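Local coordinates for protein putative metal-dependent isothiocyanate hydrolase SaxA (Pectobacterium carotovorum, PDB 6BRM) that probably hydrolyses isothiocyanates at a two-zinc centre held in a metallo-beta-lactamase fold, at residues Ser220-Ile225 against Leu230-Leu235; Glu30-Phe35 against Thr68-Trp73; Thr158-Gly163 against Lys169-Ser174. All coordinates share one frame; numbering follows the deposited sequence.

Contact 1: Ser220-Ile225 against Leu230-Leu235; sequences SHMESI and LTRAEL. With ZN (zinc ion), chain M.
Met222 and Glu223, in the loop leaving strand 216-220, run alongside Leu230 and Thr231 at the entry to helix 232-241: CA of Met222 and CA of Leu230 are 6.6 Å apart, and the CA atoms of Glu223 and Thr231 keep the same spacing. Thr231 holds the N-cap position but makes no capping bond with its side chain. The carboxylate of Glu223 meets the first turn instead, as Arg232 N donates to Glu223 OE2 at 3.2 Å (N-H...O 147°). The donor stands above the carboxylate, 72° out of its plane. A negative group at this helix start would probably be favoured by the N-H groups of the first helical turn. The second oxygen, Glu223 OE1, is 3.3 Å from Arg232 NE, a salt bridge of charges alone, because the oxygen lies well off the guanidinium plane. Arg232 has its stronger partner in Asp253, reached through NH1.

Beside this polar pair, Met222 leaves its backbone with CG between N and the carbonyl carbon (chi1 55°) and then extends straight. Its CG passes 3.7 Å from Arg232 NH2, and its CE meets Leu235 CD2 at 3.7 Å, the two side chains crossing at about a right angle. The CB of His221 points away from segment 230-235, and its NE2 binds zinc at 2.2 Å, sharing the metal with Asp71, His72 and Asp164.

Backbone bonds of Ser220 to Thr187 and of Leu230 to Gly188 tie both segments to the loop after strand 182-186, while Met222 also packs on Ile250, just beyond strand 248-249.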
ATOM      1  N   SER B 220      17.569  -4.118  12.636  1.00 48.77           N
ATOM      2  CA  SER B 220      18.592  -3.711  11.669  1.00 48.01           C
ATOM      3  C   SER B 220      18.372  -2.255  11.260  1.00 49.17           C
ATOM      4  O   SER B 220      17.403  -1.631  11.692  1.00 50.29           O
ATOM      5  CB  SER B 220      18.547  -4.628  10.438  1.00 47.86           C
ATOM      6  OG  SER B 220      19.545  -4.292   9.480  1.00 46.85           O
ATOM      7  N   HIS B 221      19.282  -1.724  10.444  1.00 49.78           N
ATOM      8  CA  HIS B 221      19.202  -0.350   9.924  1.00 50.88           C
ATOM      9  C   HIS B 221      19.337   0.701  11.045  1.00 53.09           C
ATOM     10  O   HIS B 221      18.591   1.682  11.068  1.00 55.21           O
ATOM     11  CB  HIS B 221      17.898  -0.165   9.113  1.00 49.44           C
ATOM     12  CG  HIS B 221      17.926   0.969   8.130  1.00 48.09           C
ATOM     13  ND1 HIS B 221      18.218   2.266   8.489  1.00 48.47           N
ATOM     14  CD2 HIS B 221      17.650   1.002   6.804  1.00 47.80           C
ATOM     15  CE1 HIS B 221      18.150   3.043   7.421  1.00 48.53           C
ATOM     16  NE2 HIS B 221      17.797   2.302   6.384  1.00 47.45           N
ATOM     17  N   MET B 222      20.290   0.502  11.960  1.00 54.09           N
ATOM     18  CA  MET B 222      20.565   1.489  13.026  1.00 55.66           C
ATOM     19  C   MET B 222      22.032   1.537  13.479  1.00 55.43           C
ATOM     20  O   MET B 222      22.767   0.562  13.331  1.00 53.04           O
ATOM     21  CB  MET B 222      19.637   1.262  14.226  1.00 56.72           C
ATOM     22  CG  MET B 222      19.663  -0.132  14.823  1.00 57.41           C
ATOM     23  SD  MET B 222      18.355  -0.359  16.050  1.00 57.68           S
ATOM     24  CE  MET B 222      18.490  -2.121  16.322  1.00 58.62           C
ATOM     25  N   GLU B 223      22.432   2.691  14.027  1.00 57.02           N
ATOM     26  CA  GLU B 223      23.818   2.982  14.457  1.00 57.33           C
ATOM     27  C   GLU B 223      24.821   2.879  13.303  1.00 59.14           C
ATOM     28  O   GLU B 223      25.843   2.189  13.399  1.00 60.34           O
ATOM     29  CB  GLU B 223      24.240   2.089  15.630  1.00 56.97           C
ATOM     30  CG  GLU B 223      23.316   2.175  16.834  1.00 56.82           C
ATOM     31  CD  GLU B 223      23.872   1.464  18.053  1.00 56.75           C
ATOM     32  OE1 GLU B 223      24.592   0.456  17.897  1.00 59.41           O
ATOM     33  OE2 GLU B 223      23.577   1.908  19.176  1.00 56.80           O
ATOM     34  N   SER B 224      24.502   3.579  12.217  1.00 59.30           N
ATOM     35  CA  SER B 224      25.278   3.526  10.969  1.00 58.12           C
ATOM     36  C   SER B 224      25.244   4.848  10.207  1.00 57.61           C
ATOM     37  O   SER B 224      26.275   5.287   9.698  1.00 58.43           O
ATOM     38  CB  SER B 224      24.759   2.413  10.066  1.00 58.50           C
ATOM     39  OG  SER B 224      24.735   1.170  10.742  1.00 60.99           O
ATOM     40  N   ILE B 225      24.059   5.447  10.085  1.00 57.00           N
ATOM     41  CA  ILE B 225      23.923   6.836   9.635  1.00 59.14           C
ATOM     42  C   ILE B 225      23.277   7.650  10.758  1.00 60.80           C
ATOM     43  O   ILE B 225      22.375   7.160  11.442  1.00 62.18           O
ATOM     44  CB  ILE B 225      23.152   6.956   8.292  1.00 58.98           C
ATOM     45  CG1 ILE B 225      21.659   6.625   8.445  1.00 59.75           C
ATOM     46  CG2 ILE B 225      23.792   6.056   7.237  1.00 59.22           C
ATOM     47  CD1 ILE B 225      20.899   6.599   7.134  1.00 60.23           C
ATOM     48  N   LEU B 230      17.234   5.783  16.673  1.00 59.04           N
ATOM     49  CA  LEU B 230      17.028   4.675  17.618  1.00 59.99           C
ATOM     50  C   LEU B 230      18.377   4.022  17.932  1.00 60.15           C
ATOM     51  O   LEU B 230      19.160   3.748  17.024  1.00 62.88           O
ATOM     52  CB  LEU B 230      16.055   3.642  17.030  1.00 60.72           C
ATOM     53  CG  LEU B 230      15.087   2.921  17.976  1.00 61.74           C
ATOM     54  CD1 LEU B 230      14.300   1.866  17.208  1.00 62.29           C
ATOM     55  CD2 LEU B 230      15.799   2.288  19.158  1.00 61.43           C
ATOM     56  N   THR B 231      18.635   3.776  19.216  1.00 60.31           N
ATOM     57  CA  THR B 231      19.874   3.151  19.685  1.00 61.63           C
ATOM     58  C   THR B 231      19.631   1.681  20.056  1.00 60.40           C
ATOM     59  O   THR B 231      18.561   1.337  20.553  1.00 57.73           O
ATOM     60  CB  THR B 231      20.422   3.908  20.919  1.00 63.80           C
ATOM     61  OG1 THR B 231      20.308   5.321  20.704  1.00 64.93           O
ATOM     62  CG2 THR B 231      21.887   3.574  21.184  1.00 64.39           C
ATOM     63  N   ARG B 232      20.627   0.829  19.790  1.00 62.25           N
ATOM     64  CA  ARG B 232      20.671  -0.575  20.269  1.00 62.32           C
ATOM     65  C   ARG B 232      20.168  -0.722  21.706  1.00 62.28           C
ATOM     66  O   ARG B 232      19.282  -1.536  21.984  1.00 61.32           O
ATOM     67  CB  ARG B 232      22.109  -1.140  20.199  1.00 64.12           C
ATOM     68  CG  ARG B 232      22.332  -2.333  19.271  1.00 65.36           C
ATOM     69  CD  ARG B 232      22.254  -2.001  17.784  1.00 65.85           C
ATOM     70  NE  ARG B 232      23.408  -2.520  17.033  1.00 67.31           N
ATOM     71  CZ  ARG B 232      23.441  -2.775  15.720  1.00 67.73           C
ATOM     72  NH1 ARG B 232      24.564  -3.243  15.172  1.00 66.28           N
ATOM     73  NH2 ARG B 232      22.378  -2.582  14.939  1.00 69.67           N
ATOM     74  N   ALA B 233      20.752   0.075  22.600  1.00 61.04           N
ATOM     75  CA  ALA B 233      20.424   0.064  24.029  1.00 59.96           C
ATOM     76  C   ALA B 233      18.970   0.433  24.331  1.00 58.86           C
ATOM     77  O   ALA B 233      18.370  -0.140  25.239  1.00 60.53           O
ATOM     78  CB  ALA B 233      21.367   0.993  24.787  1.00 60.00           C
ATOM     79  N   GLU B 234      18.414   1.383  23.578  1.00 58.11           N
ATOM     80  CA  GLU B 234      17.020   1.803  23.756  1.00 58.81           C
ATOM     81  C   GLU B 234      16.025   0.705  23.365  1.00 58.90           C
ATOM     82  O   GLU B 234      15.029   0.506  24.060  1.00 58.95           O
ATOM     83  CB  GLU B 234      16.715   3.078  22.958  1.00 59.99           C
ATOM     84  CG  GLU B 234      15.451   3.799  23.426  1.00 62.47           C
ATOM     85  CD  GLU B 234      14.892   4.803  22.426  1.00 63.85           C
ATOM     86  OE1 GLU B 234      15.605   5.199  21.478  1.00 66.69           O
ATOM     87  OE2 GLU B 234      13.720   5.206  22.602  1.00 62.15           O
ATOM     88  N   LEU B 235      16.287   0.017  22.251  1.00 58.92           N
ATOM     89  CA  LEU B 235      15.401  -1.050  21.763  1.00 60.84           C
ATOM     90  C   LEU B 235      15.406  -2.277  22.676  1.00 62.92           C
ATOM     91  O   LEU B 235      14.364  -2.907  22.868  1.00 63.45           O
ATOM     92  CB  LEU B 235      15.776  -1.471  20.335  1.00 60.87           C
ATOM     93  CG  LEU B 235      14.829  -2.451  19.625  1.00 59.62           C
ATOM     94  CD1 LEU B 235      13.475  -1.812  19.351  1.00 59.10           C
ATOM     95  CD2 LEU B 235      15.450  -2.960  18.333  1.00 59.30           C
TER
HETATM   96 ZN    ZN M 302      17.374   3.438   4.529  1.00 52.75          ZN
HETATM   97  O   HOH W   1      17.371   5.013   2.984  1.00 47.57           O
HETATM   98  O   HOH W   2      16.551   5.064   5.763  1.00 46.81           O

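Contact 2: Glu30-Phe35 against Thr68-Trp73; sequences EAWDGF and THTDHW. With ZN (zinc ion), chain L; ZN (zinc ion), chain M.
The indole of Trp32 lies across Thr70, whose methyl CG2 sits over one face of the six-membered ring in a CH-pi contact, 4.1 Å from the centroid and 15° off the ring normal. Trp32 carries its ring beside its own backbone N (chi1 -75°) and projects from an otherwise distant loop, the CA atoms of Trp32 and Thr70 being 9.6 Å apart. The far corner of the indole reaches the backbone of the opposing turn: Trp32 CH2 approaches Asp71 CA to 3.8 Å, with Asp71 CA at the ring edge and near its plane, and Trp32 CZ2 is 3.6 Å from Thr70 O. The pyrrole nitrogen NE1 has its partner just past the turn, in a hydrogen bond to Asp74.

The turn is folded on itself by the bond from His72 N to His69 O at 2.8 Å. It belongs to the HxHxDH signature of the metallo-beta-lactamase superfamily, begun by His67. His69 ND1 binds one zinc, whose other protein ligands are His67, His128 and Asp164; Asp71 OD2 and His72 NE2 bind the second, together with Asp164 and His221. Asp71 has CG between its backbone N and carbonyl carbon (chi1 61°), which brings the carboxylate to the metal site, where OD2 binds zinc and OD1 accepts a hydrogen bond from water 1 at 2.5 Å. Water 1 bridges the zincs, 2.2 Å from each, and water 2 is a further ligand of the second. Asp23 anchors His72 through ND1.

The apolar overlap of Trp32 thus lies against a turn whose His69 ND1, Asp71 OD2 and His72 NE2 bind the zincs, and the bridging water, held by Asp71, is consistent with the hydrolytic nucleophile of related enzymes.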
ATOM      1  N   GLU B  30      33.051   7.178   8.010  1.00 65.11           N
ATOM      2  CA  GLU B  30      32.936   8.627   7.786  1.00 64.44           C
ATOM      3  C   GLU B  30      33.428   9.088   6.398  1.00 61.82           C
ATOM      4  O   GLU B  30      33.797  10.251   6.225  1.00 62.91           O
ATOM      5  CB  GLU B  30      33.651   9.399   8.911  1.00 65.90           C
ATOM      6  CG  GLU B  30      33.276   8.930  10.317  1.00 67.20           C
ATOM      7  CD  GLU B  30      33.824   9.817  11.423  1.00 67.83           C
ATOM      8  OE1 GLU B  30      33.102  10.040  12.417  1.00 66.28           O
ATOM      9  OE2 GLU B  30      34.977  10.287  11.307  1.00 70.72           O
ATOM     10  N   ALA B  31      33.387   8.189   5.410  1.00 59.81           N
ATOM     11  CA  ALA B  31      34.052   8.401   4.110  1.00 58.48           C
ATOM     12  C   ALA B  31      33.189   8.958   2.965  1.00 57.50           C
ATOM     13  O   ALA B  31      33.724   9.200   1.883  1.00 56.41           O
ATOM     14  CB  ALA B  31      34.718   7.106   3.660  1.00 57.58           C
ATOM     15  N   TRP B  32      31.882   9.151   3.173  1.00 58.26           N
ATOM     16  CA  TRP B  32      31.019   9.740   2.130  1.00 57.45           C
ATOM     17  C   TRP B  32      31.441  11.186   1.856  1.00 57.79           C
ATOM     18  O   TRP B  32      31.165  12.086   2.657  1.00 56.65           O
ATOM     19  CB  TRP B  32      29.524   9.694   2.509  1.00 57.68           C
ATOM     20  CG  TRP B  32      28.854   8.333   2.401  1.00 57.11           C
ATOM     21  CD1 TRP B  32      29.366   7.193   1.836  1.00 57.01           C
ATOM     22  CD2 TRP B  32      27.528   7.998   2.834  1.00 56.23           C
ATOM     23  NE1 TRP B  32      28.453   6.169   1.917  1.00 56.81           N
ATOM     24  CE2 TRP B  32      27.316   6.633   2.523  1.00 56.50           C
ATOM     25  CE3 TRP B  32      26.503   8.715   3.468  1.00 55.53           C
ATOM     26  CZ2 TRP B  32      26.115   5.969   2.820  1.00 55.34           C
ATOM     27  CZ3 TRP B  32      25.306   8.053   3.766  1.00 55.99           C
ATOM     28  CH2 TRP B  32      25.125   6.693   3.439  1.00 55.34           C
ATOM     29  N   ASP B  33      32.106  11.385   0.717  1.00 58.16           N
ATOM     30  CA  ASP B  33      32.703  12.674   0.345  1.00 58.76           C
ATOM     31  C   ASP B  33      31.960  13.366  -0.815  1.00 58.31           C
ATOM     32  O   ASP B  33      32.579  14.043  -1.646  1.00 60.12           O
ATOM     33  CB  ASP B  33      34.208  12.499   0.034  1.00 59.42           C
ATOM     34  CG  ASP B  33      34.476  11.582  -1.158  1.00 59.38           C
ATOM     35  OD1 ASP B  33      33.668  10.668  -1.410  1.00 61.00           O
ATOM     36  OD2 ASP B  33      35.508  11.768  -1.836  1.00 60.55           O
ATOM     37  N   GLY B  34      30.634  13.209  -0.856  1.00 55.54           N
ATOM     38  CA  GLY B  34      29.794  13.923  -1.818  1.00 54.15           C
ATOM     39  C   GLY B  34      29.654  15.365  -1.373  1.00 52.78           C
ATOM     40  O   GLY B  34      29.220  15.623  -0.250  1.00 52.18           O
ATOM     41  N   PHE B  35      30.021  16.302  -2.248  1.00 52.59           N
ATOM     42  CA  PHE B  35      30.130  17.718  -1.880  1.00 52.65           C
ATOM     43  C   PHE B  35      29.803  18.645  -3.049  1.00 53.10           C
ATOM     44  O   PHE B  35      30.250  18.414  -4.176  1.00 54.60           O
ATOM     45  CB  PHE B  35      31.551  18.005  -1.375  1.00 51.67           C
ATOM     46  CG  PHE B  35      31.766  19.424  -0.916  1.00 50.29           C
ATOM     47  CD1 PHE B  35      31.383  19.821   0.362  1.00 50.05           C
ATOM     48  CD2 PHE B  35      32.363  20.362  -1.759  1.00 49.26           C
ATOM     49  CE1 PHE B  35      31.583  21.128   0.790  1.00 48.82           C
ATOM     50  CE2 PHE B  35      32.563  21.667  -1.338  1.00 48.07           C
ATOM     51  CZ  PHE B  35      32.176  22.050  -0.060  1.00 48.78           C
ATOM     52  N   THR B  68      17.504   2.448  -4.320  1.00 49.70           N
ATOM     53  CA  THR B  68      18.787   3.115  -4.579  1.00 50.05           C
ATOM     54  C   THR B  68      19.121   4.286  -3.632  1.00 48.20           C
ATOM     55  O   THR B  68      19.960   5.124  -3.967  1.00 48.58           O
ATOM     56  CB  THR B  68      18.839   3.604  -6.041  1.00 51.50           C
ATOM     57  OG1 THR B  68      17.768   4.526  -6.274  1.00 54.49           O
ATOM     58  CG2 THR B  68      18.712   2.428  -6.998  1.00 51.89           C
ATOM     59  N   HIS B  69      18.490   4.344  -2.456  1.00 47.24           N
ATOM     60  CA  HIS B  69      18.888   5.310  -1.421  1.00 46.44           C
ATOM     61  C   HIS B  69      20.328   5.026  -0.992  1.00 47.51           C
ATOM     62  O   HIS B  69      20.717   3.864  -0.859  1.00 46.48           O
ATOM     63  CB  HIS B  69      17.949   5.273  -0.207  1.00 45.47           C
ATOM     64  CG  HIS B  69      16.638   5.970  -0.430  1.00 45.40           C
ATOM     65  ND1 HIS B  69      15.588   5.884   0.462  1.00 44.71           N
ATOM     66  CD2 HIS B  69      16.206   6.756  -1.446  1.00 42.98           C
ATOM     67  CE1 HIS B  69      14.571   6.595   0.006  1.00 43.05           C
ATOM     68  NE2 HIS B  69      14.922   7.135  -1.148  1.00 42.79           N
ATOM     69  N   THR B  70      21.104   6.090  -0.784  1.00 48.77           N
ATOM     70  CA  THR B  70      22.567   5.993  -0.635  1.00 49.63           C
ATOM     71  C   THR B  70      23.022   5.078   0.508  1.00 50.87           C
ATOM     72  O   THR B  70      24.037   4.388   0.380  1.00 50.45           O
ATOM     73  CB  THR B  70      23.207   7.388  -0.466  1.00 49.80           C
ATOM     74  OG1 THR B  70      22.648   8.291  -1.430  1.00 49.55           O
ATOM     75  CG2 THR B  70      24.722   7.325  -0.655  1.00 49.93           C
ATOM     76  N   ASP B  71      22.250   5.045   1.597  1.00 51.41           N
ATOM     77  CA  ASP B  71      22.498   4.114   2.719  1.00 51.87           C
ATOM     78  C   ASP B  71      22.167   2.631   2.426  1.00 51.50           C
ATOM     79  O   ASP B  71      22.251   1.791   3.328  1.00 53.76           O
ATOM     80  CB  ASP B  71      21.756   4.578   3.992  1.00 52.49           C
ATOM     81  CG  ASP B  71      20.248   4.621   3.812  1.00 53.06           C
ATOM     82  OD1 ASP B  71      19.806   5.273   2.843  1.00 55.13           O
ATOM     83  OD2 ASP B  71      19.504   4.021   4.622  1.00 51.60           O
ATOM     84  N   HIS B  72      21.756   2.321   1.193  1.00 49.64           N
ATOM     85  CA  HIS B  72      21.583   0.942   0.713  1.00 48.51           C
ATOM     86  C   HIS B  72      22.394   0.598  -0.548  1.00 47.18           C
ATOM     87  O   HIS B  72      22.410  -0.557  -0.966  1.00 47.39           O
ATOM     88  CB  HIS B  72      20.099   0.700   0.422  1.00 47.85           C
ATOM     89  CG  HIS B  72      19.208   0.964   1.590  1.00 45.94           C
ATOM     90  ND1 HIS B  72      18.712  -0.041   2.388  1.00 46.18           N
ATOM     91  CD2 HIS B  72      18.737   2.124   2.107  1.00 47.28           C
ATOM     92  CE1 HIS B  72      17.968   0.485   3.345  1.00 46.84           C
ATOM     93  NE2 HIS B  72      17.967   1.799   3.197  1.00 47.77           N
ATOM     94  N   TRP B  73      23.067   1.587  -1.138  1.00 46.86           N
ATOM     95  CA  TRP B  73      23.736   1.452  -2.433  1.00 45.93           C
ATOM     96  C   TRP B  73      24.518   2.746  -2.691  1.00 48.38           C
ATOM     97  O   TRP B  73      24.041   3.647  -3.395  1.00 48.98           O
ATOM     98  CB  TRP B  73      22.706   1.191  -3.544  1.00 44.19           C
ATOM     99  CG  TRP B  73      23.269   1.012  -4.928  1.00 42.47           C
ATOM    100  CD1 TRP B  73      23.016   1.791  -6.021  1.00 41.25           C
ATOM    101  CD2 TRP B  73      24.161  -0.019  -5.369  1.00 41.10           C
ATOM    102  NE1 TRP B  73      23.698   1.313  -7.111  1.00 40.89           N
ATOM    103  CE2 TRP B  73      24.407   0.203  -6.741  1.00 40.89           C
ATOM    104  CE3 TRP B  73      24.779  -1.107  -4.737  1.00 41.09           C
ATOM    105  CZ2 TRP B  73      25.246  -0.627  -7.497  1.00 41.22           C
ATOM    106  CZ3 TRP B  73      25.617  -1.935  -5.487  1.00 41.07           C
ATOM    107  CH2 TRP B  73      25.839  -1.687  -6.853  1.00 41.27           C
TER
HETATM  108 ZN    ZN L 301      15.505   4.354   2.052  1.00 48.41          ZN
HETATM  109 ZN    ZN M 302      17.374   3.438   4.529  1.00 52.75          ZN
HETATM  110  O   HOH W   1      17.371   5.013   2.984  1.00 47.57           O
HETATM  111  O   HOH W   2      16.551   5.064   5.763  1.00 46.81           O

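Contact 3: Thr158-Gly163 against Lys169-Ser174; sequences TIYIAG and KPYVKS
Tyr160 and Ala162 on strand 159-163 face Tyr171 and Ser174 on the start of helix 169-178, the axes of strand 159-163 and helix segment 169-174 being almost exactly antiparallel (175°) with a closest approach of 10.9 Å. The gap is filled mainly by two tyrosines. Tyr160 carries its ring opposite the backbone N (chi1 177°), which swings the phenol off the sheet toward the helix; Tyr171 points more along the interface, and its CD1 and CE1 come back to the strand.

The two ring planes are only 25° apart but slid past each other, with centroids separated by 5.7 Å, and so the rings barely overlap. The touching atoms are few: Tyr160 CE2 lies 3.5 Å from Tyr171 CE1, and Tyr160 OH is 3.4 Å from Tyr171 CD1. Ala162 packs beside the pair, its CB 3.7 Å from Tyr171 CE1, and its CA lies over a face of the Tyr160 ring. One turn further along the helix, Ser174 offers its CB to Tyr160 OH at 3.8 Å, while its hydroxyl is spent within the helix: OG donates to Pro170 O at 2.7 Å, nearly in line with the carbonyl. The contact itself is therefore held by apolar and aromatic packing in a buried setting.

Strand 159-163, helix 169-178 and strand 182-186 make up a beta-alpha-beta unit, and Tyr171 also rests on Val183 and Leu185 of the neighbouring parallel strand and on Thr208 of helix 203-211. The helix reaches the dimer interface as well, where Lys169 forms a salt bridge with Asp125 of the second subunit.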
ATOM      1  N   THR B 158      10.947 -19.648   6.610  1.00 48.37           N
ATOM      2  CA  THR B 158      10.566 -18.501   5.792  1.00 46.33           C
ATOM      3  C   THR B 158      11.070 -17.220   6.451  1.00 44.96           C
ATOM      4  O   THR B 158      10.810 -16.994   7.636  1.00 46.08           O
ATOM      5  CB  THR B 158       9.032 -18.428   5.631  1.00 46.30           C
ATOM      6  OG1 THR B 158       8.540 -19.687   5.146  1.00 47.07           O
ATOM      7  CG2 THR B 158       8.631 -17.324   4.656  1.00 46.22           C
ATOM      8  N   ILE B 159      11.772 -16.383   5.686  1.00 42.99           N
ATOM      9  CA  ILE B 159      12.309 -15.106   6.198  1.00 42.20           C
ATOM     10  C   ILE B 159      11.741 -13.941   5.388  1.00 40.23           C
ATOM     11  O   ILE B 159      11.629 -14.030   4.168  1.00 38.13           O
ATOM     12  CB  ILE B 159      13.866 -15.051   6.232  1.00 41.88           C
ATOM     13  CG1 ILE B 159      14.343 -13.662   6.692  1.00 43.43           C
ATOM     14  CG2 ILE B 159      14.474 -15.371   4.877  1.00 42.30           C
ATOM     15  CD1 ILE B 159      15.787 -13.575   7.143  1.00 44.57           C
ATOM     16  N   TYR B 160      11.401 -12.857   6.090  1.00 40.51           N
ATOM     17  CA  TYR B 160      10.861 -11.634   5.488  1.00 40.27           C
ATOM     18  C   TYR B 160      11.734 -10.435   5.853  1.00 39.80           C
ATOM     19  O   TYR B 160      11.766 -10.028   7.008  1.00 40.22           O
ATOM     20  CB  TYR B 160       9.418 -11.419   5.975  1.00 39.42           C
ATOM     21  CG  TYR B 160       8.714 -10.148   5.509  1.00 38.75           C
ATOM     22  CD1 TYR B 160       8.987  -9.564   4.269  1.00 39.30           C
ATOM     23  CD2 TYR B 160       7.735  -9.557   6.303  1.00 39.01           C
ATOM     24  CE1 TYR B 160       8.324  -8.416   3.850  1.00 39.50           C
ATOM     25  CE2 TYR B 160       7.065  -8.414   5.889  1.00 39.74           C
ATOM     26  CZ  TYR B 160       7.363  -7.848   4.663  1.00 40.12           C
ATOM     27  OH  TYR B 160       6.705  -6.712   4.256  1.00 41.51           O
ATOM     28  N   ILE B 161      12.454  -9.892   4.871  1.00 40.43           N
ATOM     29  CA  ILE B 161      13.143  -8.610   5.024  1.00 41.06           C
ATOM     30  C   ILE B 161      12.166  -7.512   4.608  1.00 42.08           C
ATOM     31  O   ILE B 161      11.912  -7.331   3.416  1.00 42.90           O
ATOM     32  CB  ILE B 161      14.443  -8.540   4.185  1.00 41.05           C
ATOM     33  CG1 ILE B 161      15.483  -9.543   4.723  1.00 41.60           C
ATOM     34  CG2 ILE B 161      15.019  -7.121   4.178  1.00 41.29           C
ATOM     35  CD1 ILE B 161      15.643 -10.792   3.888  1.00 41.78           C
ATOM     36  N   ALA B 162      11.632  -6.788   5.592  1.00 42.54           N
ATOM     37  CA  ALA B 162      10.600  -5.774   5.357  1.00 42.94           C
ATOM     38  C   ALA B 162      11.124  -4.540   4.620  1.00 44.81           C
ATOM     39  O   ALA B 162      10.409  -3.961   3.791  1.00 44.56           O
ATOM     40  CB  ALA B 162       9.956  -5.364   6.669  1.00 42.18           C
ATOM     41  N   GLY B 163      12.360  -4.140   4.930  1.00 45.29           N
ATOM     42  CA  GLY B 163      13.013  -3.021   4.252  1.00 43.07           C
ATOM     43  C   GLY B 163      12.526  -1.672   4.740  1.00 44.02           C
ATOM     44  O   GLY B 163      11.933  -1.566   5.823  1.00 44.38           O
ATOM     45  N   LYS B 169      -0.792  -1.235   5.642  1.00 44.89           N
ATOM     46  CA  LYS B 169      -1.488  -2.543   5.592  1.00 45.07           C
ATOM     47  C   LYS B 169      -0.862  -3.560   4.617  1.00 44.70           C
ATOM     48  O   LYS B 169      -0.982  -4.763   4.853  1.00 47.37           O
ATOM     49  CB  LYS B 169      -3.012  -2.392   5.375  1.00 45.74           C
ATOM     50  CG  LYS B 169      -3.587  -2.870   4.042  1.00 45.01           C
ATOM     51  CD  LYS B 169      -5.089  -2.643   4.009  1.00 44.23           C
ATOM     52  CE  LYS B 169      -5.720  -3.225   2.758  1.00 43.81           C
ATOM     53  NZ  LYS B 169      -5.185  -2.639   1.502  1.00 42.87           N
ATOM     54  N   PRO B 170      -0.199  -3.100   3.532  1.00 43.67           N
ATOM     55  CA  PRO B 170       0.580  -4.055   2.725  1.00 43.94           C
ATOM     56  C   PRO B 170       1.668  -4.810   3.503  1.00 45.02           C
ATOM     57  O   PRO B 170       2.030  -5.932   3.124  1.00 45.10           O
ATOM     58  CB  PRO B 170       1.202  -3.165   1.649  1.00 42.04           C
ATOM     59  CG  PRO B 170       0.199  -2.089   1.461  1.00 42.71           C
ATOM     60  CD  PRO B 170      -0.287  -1.793   2.854  1.00 43.47           C
ATOM     61  N   TYR B 171       2.185  -4.194   4.566  1.00 44.28           N
ATOM     62  CA  TYR B 171       3.085  -4.876   5.486  1.00 45.56           C
ATOM     63  C   TYR B 171       2.333  -5.906   6.343  1.00 47.11           C
ATOM     64  O   TYR B 171       2.816  -7.017   6.536  1.00 48.54           O
ATOM     65  CB  TYR B 171       3.827  -3.863   6.373  1.00 45.36           C
ATOM     66  CG  TYR B 171       4.640  -4.523   7.449  1.00 44.13           C
ATOM     67  CD1 TYR B 171       5.860  -5.118   7.148  1.00 44.66           C
ATOM     68  CD2 TYR B 171       4.175  -4.593   8.758  1.00 43.14           C
ATOM     69  CE1 TYR B 171       6.609  -5.748   8.125  1.00 44.44           C
ATOM     70  CE2 TYR B 171       4.914  -5.222   9.745  1.00 43.44           C
ATOM     71  CZ  TYR B 171       6.131  -5.797   9.420  1.00 44.06           C
ATOM     72  OH  TYR B 171       6.888  -6.428  10.364  1.00 43.09           O
ATOM     73  N   VAL B 172       1.163  -5.530   6.856  1.00 49.69           N
ATOM     74  CA  VAL B 172       0.337  -6.428   7.682  1.00 50.73           C
ATOM     75  C   VAL B 172      -0.147  -7.640   6.885  1.00 52.57           C
ATOM     76  O   VAL B 172      -0.067  -8.769   7.373  1.00 55.40           O
ATOM     77  CB  VAL B 172      -0.879  -5.692   8.305  1.00 50.49           C
ATOM     78  CG1 VAL B 172      -1.770  -6.657   9.091  1.00 50.19           C
ATOM     79  CG2 VAL B 172      -0.403  -4.560   9.205  1.00 50.97           C
ATOM     80  N   LYS B 173      -0.647  -7.404   5.673  1.00 53.97           N
ATOM     81  CA  LYS B 173      -1.082  -8.492   4.780  1.00 56.20           C
ATOM     82  C   LYS B 173       0.037  -9.465   4.389  1.00 55.07           C
ATOM     83  O   LYS B 173      -0.232 -10.639   4.127  1.00 56.41           O
ATOM     84  CB  LYS B 173      -1.732  -7.932   3.510  1.00 58.47           C
ATOM     85  CG  LYS B 173      -3.100  -7.312   3.744  1.00 60.08           C
ATOM     86  CD  LYS B 173      -3.648  -6.653   2.488  1.00 62.32           C
ATOM     87  CE  LYS B 173      -4.078  -7.663   1.434  1.00 64.04           C
ATOM     88  NZ  LYS B 173      -4.623  -6.992   0.220  1.00 65.10           N
ATOM     89  N   SER B 174       1.277  -8.975   4.335  1.00 54.73           N
ATOM     90  CA  SER B 174       2.441  -9.826   4.065  1.00 54.27           C
ATOM     91  C   SER B 174       2.757 -10.761   5.233  1.00 53.80           C
ATOM     92  O   SER B 174       3.127 -11.911   5.016  1.00 56.13           O
ATOM     93  CB  SER B 174       3.660  -8.973   3.727  1.00 54.21           C
ATOM     94  OG  SER B 174       3.397  -8.179   2.588  1.00 55.74           O
TER

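In the fold
Contacts 1 and 2 meet at the second zinc: His221 of the first and Asp71 and His72 of the second share it, and Ile225 packs on Asp71 and Trp32. Contact 2 joins two loops, and contact 1 a loop to the start of a helix; both are only partly buried. Across its segments contact 2 is apolar, though it adjoins the zincs, whereas contact 1 combines a Glu-Arg pair and a hydrogen bond to a backbone N-H with Met-Leu packing. Contact 3 differs in that all four touching residues are buried, and in relying on aromatic packing between strand and helix. It touches neither of the others, its centre about 26 Å from that of contact 2. Strands 159-163 and 216-220 nevertheless belong to one sheet, separated by strand 182-186.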